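Local atomic coordinates of ribonucleoside triphosphate reductase (Lactobacillus leichmannii, PDB entry 1L1L), a protein that catalyses the adenosylcobalamin-dependent reduction of ribonucleoside triphosphates to 2'-deoxyribonucleoside triphosphates, working as an allosterically regulated class II monomer. Residues L381-S384 / K385-R389; V354-D357 / S358-G362; E662-L665 / R666-F670. One frame throughout, in Å; residues are numbered along the deposited sequence.

Along the chain the contacts come in series, 354-362, then 381-389, finally 662-670; none nests or crosses, and each is a local closure between residues three or four apart. Contact 2 rounds the end of strand 350-356, contact 1 forms the short helix after strand 377-380, and contact 3 ends helix 661-667 before strand 674-679. Strands 350-356 and 377-380 end, and antiparallel 674-679 begins, at the same end of one mixed sheet, bringing the turns together. Leu381 CD1 packs 3.7 Å from Ala355 CB, joining contacts 1 and 2; Ser358 OG, hydrogen-bonded to Arg669 O at 3.0 Å, joins contacts 2 and 3; Leu383 CD1 reaches the Phe670 backbone, joining contacts 1 and 3.

Contact 1: residues L381-S384 / K385-R389; sequences LDLS and KNYGR
Asn386 folds back along the short helix that starts at Leu381 to meet Asp382. Its CB lies 3.6 Å from Asp382 O. CG, anti to the carbonyl carbon and beside the backbone N (chi1 -55°), turns the amide back toward Asp382 and is 3.5 Å from Asp382 O. At the tip, ND2 is 3.0 Å from Asp382 O and gives a weak hydrogen bond to Asp382 OD2, 3.1 Å long and bent to 124° at the hydrogen. The carboxylate and amide planes stand 85° apart. The other branch, OD1, accepts the backbone N-H of Gly397, which probably restricts rotation of the amide. Backbone bonds carry the turn itself: Lys385 N donates to Leu381 O at 2.9 Å and Asn386 N to Asp382 O at 3.2 Å. Leu383 crosses Tyr387 at a slant, its methyl CD2 3.7 Å from Tyr387 CE1, while Tyr387 CB sits 3.2 Å from Leu383 O. This segment directly follows strand 377-380 of the mixed sheet, and Asn380 OD1 accepts a hydrogen bond from Leu383 N. The neutral amide can solvate the carboxylate but not balance its charge; its two polar ends probably tie Asp382 to the loop at Gly397.

Contact 2: residues V354-D357 / S358-G362; sequences VAVD and SAFSG
Val356 and Phe360 meet obliquely: methyl CG1 of the valine approaches the ring at CD2, 3.5 Å away, presenting itself neither squarely to the face nor to the edge. Val356 CB stands slightly farther back, 3.8 Å from the same CD2. Phe360 holds CG anti to its backbone N (chi1 -178°), which carries the ring back toward the end of the strand. One face of this ring receives Gly362 N, 3.5 Å above the plane and over its centre, and Tyr363 adds an edge-to-face ring contact. The backbone beneath is a type I beta turn from Asp357 to Phe360, placed where strand 350-356 gives way to the loop before helix 363-373; this helix leads to the neighbouring parallel strand 377-380, making a beta-alpha-beta unit. Phe360 N donates to Asp357 O at 3.0 Å, the bond that closes the turn. The aspartate side chain bends over the same turn, its CG lying between backbone N and carbonyl carbon (chi1 56°). That places OD1 2.7 Å from Phe360 N, in a weak bond bent to 125° at the hydrogen, and 3.2 Å from Ala359 CB. A water bridges the two ends of the turn by donating to Asp357 O at 2.7 Å and to Phe360 O at 2.6 Å.

Contact 3: residues E662-L665 / R666-F670; sequences ESLL and RQYRF
Glu662 and Arg666 pair one turn apart on helix 661-667, the helix of the beta-alpha-beta unit between strands 650-653 and 674-679. The glutamate starts with CG anti to its backbone N (chi1 -160°) and bends at chi2, while the arginine bends at chi3, bringing Glu662 OE2 to Arg666 NH1 in a salt bridge of 2.7 Å. The planes are 64° apart and Glu662 OE1 stays 4.1 Å from Arg666 NH1, so the bridge is single-pronged. On another flank, Leu664 and Tyr668 lie side by side and point the same way, Leu664 CD2 4.0 Å from Tyr668 CE1. The ring turns its edge to the backbone, placing CD1 3.4 Å from Leu664 O. Gln667 is extended beyond CG, its OE1 3.8 Å from Leu664 CD2, and its NE2 donates to Lys506 O. Tyr668 N donates to Leu664 O at 3.1 Å. Past Tyr668 the chain turns back. Arg669 has CG between backbone N and carbonyl carbon (chi1 65°) and runs extended to NE; its NH2 forms salt bridges with Asp498 and Glu500. Arg669 grips Arg666 O from opposite faces of its carbonyl plane, with N at 3.1 Å and NH1 at 2.9 Å.

Contact 1: residues L381-S384 / K385-R389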
# COMPACT_ATOMS: atom_id res chain seq x y z
N LEU A 381 -15.84 8.56 -8.46
CA LEU A 381 -16.67 7.46 -7.99
C LEU A 381 -17.69 7.03 -9.05
O LEU A 381 -18.06 5.85 -9.13
CB LEU A 381 -17.38 7.87 -6.69
CG LEU A 381 -16.46 8.10 -5.49
CD1 LEU A 381 -17.24 8.69 -4.31
CD2 LEU A 381 -15.82 6.77 -5.10
N ASP A 382 -18.12 7.99 -9.85
CA ASP A 382 -19.07 7.78 -10.94
C ASP A 382 -18.53 6.72 -11.90
O ASP A 382 -19.14 5.66 -12.09
CB ASP A 382 -19.27 9.11 -11.69
CG ASP A 382 -20.32 9.02 -12.78
OD1 ASP A 382 -20.40 9.97 -13.59
OD2 ASP A 382 -21.06 8.02 -12.81
N LEU A 383 -17.38 7.00 -12.50
CA LEU A 383 -16.75 6.06 -13.43
C LEU A 383 -16.34 4.76 -12.75
O LEU A 383 -16.38 3.69 -13.38
CB LEU A 383 -15.50 6.69 -14.05
CG LEU A 383 -15.66 7.85 -15.03
CD1 LEU A 383 -14.28 8.34 -15.44
CD2 LEU A 383 -16.45 7.41 -16.25
N SER A 384 -15.93 4.84 -11.49
CA SER A 384 -15.48 3.67 -10.74
C SER A 384 -16.59 2.67 -10.48
O SER A 384 -16.36 1.47 -10.46
CB SER A 384 -14.87 4.09 -9.39
OG SER A 384 -13.67 4.83 -9.57
N LYS A 385 -17.81 3.16 -10.29
CA LYS A 385 -18.93 2.27 -10.04
C LYS A 385 -19.60 1.77 -11.32
O LYS A 385 -20.25 0.73 -11.30
CB LYS A 385 -19.99 2.97 -9.17
CG LYS A 385 -19.54 3.21 -7.74
CD LYS A 385 -20.65 3.76 -6.86
CE LYS A 385 -20.94 5.21 -7.18
NZ LYS A 385 -21.91 5.80 -6.20
N ASN A 386 -19.42 2.49 -12.42
CA ASN A 386 -20.07 2.12 -13.68
C ASN A 386 -19.17 1.66 -14.82
O ASN A 386 -19.61 1.63 -15.97
CB ASN A 386 -20.93 3.28 -14.17
CG ASN A 386 -21.91 3.73 -13.13
OD1 ASN A 386 -22.66 2.92 -12.58
ND2 ASN A 386 -21.92 5.03 -12.85
N TYR A 387 -17.94 1.30 -14.50
CA TYR A 387 -17.01 0.84 -15.52
C TYR A 387 -16.00 -0.16 -15.01
O TYR A 387 -15.64 -0.14 -13.83
CB TYR A 387 -16.22 1.99 -16.13
CG TYR A 387 -16.92 2.84 -17.15
CD1 TYR A 387 -17.79 3.85 -16.77
CD2 TYR A 387 -16.67 2.66 -18.51
CE1 TYR A 387 -18.39 4.67 -17.71
CE2 TYR A 387 -17.26 3.47 -19.47
CZ TYR A 387 -18.12 4.48 -19.05
OH TYR A 387 -18.70 5.32 -19.98
N GLY A 388 -15.56 -1.03 -15.91
CA GLY A 388 -14.51 -1.98 -15.62
C GLY A 388 -13.46 -1.30 -16.49
O GLY A 388 -13.05 -0.18 -16.17
N ARG A 389 -13.05 -1.93 -17.59
CA ARG A 389 -12.12 -1.28 -18.49
C ARG A 389 -12.99 -0.30 -19.28
O ARG A 389 -14.12 -0.64 -19.67
CB ARG A 389 -11.48 -2.27 -19.47
CG ARG A 389 -10.58 -3.34 -18.86
CD ARG A 389 -9.91 -4.13 -19.97
NE ARG A 389 -10.90 -4.73 -20.87
CZ ARG A 389 -10.65 -5.09 -22.12
NH1 ARG A 389 -9.44 -4.91 -22.64
NH2 ARG A 389 -11.61 -5.63 -22.86

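Contact 2: residues V354-D357 / S358-G362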
# COMPACT_ATOMS: atom_id res chain seq x y z
N VAL A 354 -10.45 14.49 -3.42
CA VAL A 354 -11.86 14.80 -3.45
C VAL A 354 -12.60 13.92 -4.45
O VAL A 354 -12.04 13.50 -5.47
CB VAL A 354 -12.11 16.29 -3.79
CG1 VAL A 354 -11.52 17.18 -2.70
CG2 VAL A 354 -11.46 16.63 -5.13
N ALA A 355 -13.85 13.62 -4.13
CA ALA A 355 -14.70 12.81 -4.98
C ALA A 355 -15.35 13.68 -6.04
O ALA A 355 -15.86 14.76 -5.73
CB ALA A 355 -15.76 12.13 -4.15
N VAL A 356 -15.33 13.21 -7.28
CA VAL A 356 -15.96 13.95 -8.37
C VAL A 356 -16.72 12.98 -9.26
O VAL A 356 -16.75 11.78 -8.99
CB VAL A 356 -14.92 14.69 -9.26
CG1 VAL A 356 -14.10 15.63 -8.43
CG2 VAL A 356 -14.03 13.67 -9.98
N ASP A 357 -17.36 13.51 -10.29
CA ASP A 357 -18.06 12.70 -11.27
C ASP A 357 -17.73 13.33 -12.62
O ASP A 357 -17.14 14.41 -12.65
CB ASP A 357 -19.58 12.70 -11.04
CG ASP A 357 -20.17 14.09 -11.03
OD1 ASP A 357 -19.78 14.91 -11.88
OD2 ASP A 357 -21.05 14.34 -10.18
N SER A 358 -18.09 12.66 -13.71
CA SER A 358 -17.78 13.17 -15.05
C SER A 358 -18.44 14.50 -15.36
O SER A 358 -17.95 15.26 -16.19
CB SER A 358 -18.17 12.13 -16.10
OG SER A 358 -17.45 10.93 -15.90
N ALA A 359 -19.54 14.80 -14.68
CA ALA A 359 -20.26 16.05 -14.88
C ALA A 359 -19.50 17.22 -14.25
O ALA A 359 -19.69 18.37 -14.63
CB ALA A 359 -21.65 15.95 -14.28
N PHE A 360 -18.63 16.90 -13.29
CA PHE A 360 -17.83 17.91 -12.59
C PHE A 360 -16.85 18.62 -13.52
O PHE A 360 -16.23 18.00 -14.38
CB PHE A 360 -17.07 17.25 -11.44
CG PHE A 360 -16.26 18.20 -10.62
CD1 PHE A 360 -16.89 19.11 -9.77
CD2 PHE A 360 -14.87 18.18 -10.67
CE1 PHE A 360 -16.14 19.99 -8.98
CE2 PHE A 360 -14.11 19.05 -9.89
CZ PHE A 360 -14.75 19.96 -9.04
N SER A 361 -16.69 19.92 -13.32
CA SER A 361 -15.77 20.70 -14.15
C SER A 361 -15.05 21.79 -13.35
O SER A 361 -14.26 22.56 -13.91
CB SER A 361 -16.51 21.32 -15.33
OG SER A 361 -17.53 22.20 -14.87
N GLY A 362 -15.32 21.83 -12.04
CA GLY A 362 -14.69 22.82 -11.18
C GLY A 362 -13.24 22.50 -10.85
O GLY A 362 -12.84 22.49 -9.68
O HOH W 1 -15.17 15.64 -13.94

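Contact 3: residues E662-L665 / R666-F670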
# COMPACT_ATOMS: atom_id res chain seq x y z
N GLU A 662 -5.28 21.91 -15.29
CA GLU A 662 -6.73 22.01 -15.30
C GLU A 662 -7.30 21.47 -16.61
O GLU A 662 -8.31 20.77 -16.62
CB GLU A 662 -7.20 23.46 -15.11
CG GLU A 662 -8.65 23.56 -14.62
CD GLU A 662 -9.39 24.77 -15.14
OE1 GLU A 662 -8.90 25.91 -14.94
OE2 GLU A 662 -10.47 24.59 -15.73
N SER A 663 -6.63 21.81 -17.71
CA SER A 663 -7.04 21.40 -19.05
C SER A 663 -7.07 19.88 -19.23
O SER A 663 -8.02 19.31 -19.77
CB SER A 663 -6.09 21.98 -20.11
OG SER A 663 -5.87 23.36 -19.91
N LEU A 664 -6.00 19.22 -18.79
CA LEU A 664 -5.92 17.78 -18.92
C LEU A 664 -6.89 17.07 -17.99
O LEU A 664 -7.46 16.04 -18.36
CB LEU A 664 -4.47 17.31 -18.68
CG LEU A 664 -3.58 17.69 -19.87
CD1 LEU A 664 -2.11 17.67 -19.47
CD2 LEU A 664 -3.85 16.74 -21.03
N LEU A 665 -7.09 17.59 -16.78
CA LEU A 665 -8.04 16.97 -15.87
C LEU A 665 -9.43 16.99 -16.53
O LEU A 665 -10.18 16.02 -16.48
CB LEU A 665 -8.08 17.71 -14.53
CG LEU A 665 -6.85 17.48 -13.64
CD1 LEU A 665 -6.80 18.50 -12.49
CD2 LEU A 665 -6.90 16.04 -13.10
N ARG A 666 -9.76 18.12 -17.16
CA ARG A 666 -11.05 18.22 -17.82
C ARG A 666 -11.10 17.27 -19.01
O ARG A 666 -12.08 16.54 -19.21
CB ARG A 666 -11.32 19.66 -18.29
CG ARG A 666 -11.43 20.68 -17.16
CD ARG A 666 -12.22 21.91 -17.61
NE ARG A 666 -11.75 22.43 -18.89
CZ ARG A 666 -10.61 23.08 -19.06
NH1 ARG A 666 -9.80 23.31 -18.03
NH2 ARG A 666 -10.26 23.51 -20.27
N GLN A 667 -10.04 17.27 -19.80
CA GLN A 667 -10.01 16.41 -20.98
C GLN A 667 -10.29 14.95 -20.70
O GLN A 667 -11.02 14.30 -21.45
CB GLN A 667 -8.66 16.52 -21.70
CG GLN A 667 -8.70 15.90 -23.09
CD GLN A 667 -7.37 15.94 -23.81
OE1 GLN A 667 -6.58 16.88 -23.64
NE2 GLN A 667 -7.12 14.93 -24.65
N TYR A 668 -9.73 14.41 -19.62
CA TYR A 668 -9.94 13.01 -19.30
C TYR A 668 -11.03 12.70 -18.27
O TYR A 668 -11.04 11.62 -17.68
CB TYR A 668 -8.61 12.39 -18.86
CG TYR A 668 -7.60 12.29 -19.98
CD1 TYR A 668 -6.73 13.34 -20.27
CD2 TYR A 668 -7.53 11.15 -20.78
CE1 TYR A 668 -5.81 13.26 -21.33
CE2 TYR A 668 -6.63 11.06 -21.84
CZ TYR A 668 -5.78 12.11 -22.11
OH TYR A 668 -4.90 12.00 -23.15
N ARG A 669 -11.95 13.64 -18.08
CA ARG A 669 -13.02 13.45 -17.11
C ARG A 669 -13.92 12.25 -17.40
O ARG A 669 -14.69 11.82 -16.54
CB ARG A 669 -13.87 14.73 -16.98
CG ARG A 669 -14.65 15.13 -18.22
CD ARG A 669 -15.29 16.51 -18.04
NE ARG A 669 -16.19 16.85 -19.15
CZ ARG A 669 -15.78 17.14 -20.38
NH1 ARG A 669 -14.49 17.14 -20.68
NH2 ARG A 669 -16.67 17.40 -21.33
N PHE A 670 -13.83 11.70 -18.61
CA PHE A 670 -14.66 10.55 -18.95
C PHE A 670 -13.88 9.23 -18.91
O PHE A 670 -14.44 8.16 -19.19
CB PHE A 670 -15.29 10.73 -20.33
CG PHE A 670 -16.15 11.96 -20.47
CD1 PHE A 670 -15.73 13.02 -21.26
CD2 PHE A 670 -17.38 12.05 -19.80
CE1 PHE A 670 -16.53 14.16 -21.39
CE2 PHE A 670 -18.17 13.18 -19.93
CZ PHE A 670 -17.75 14.24 -20.72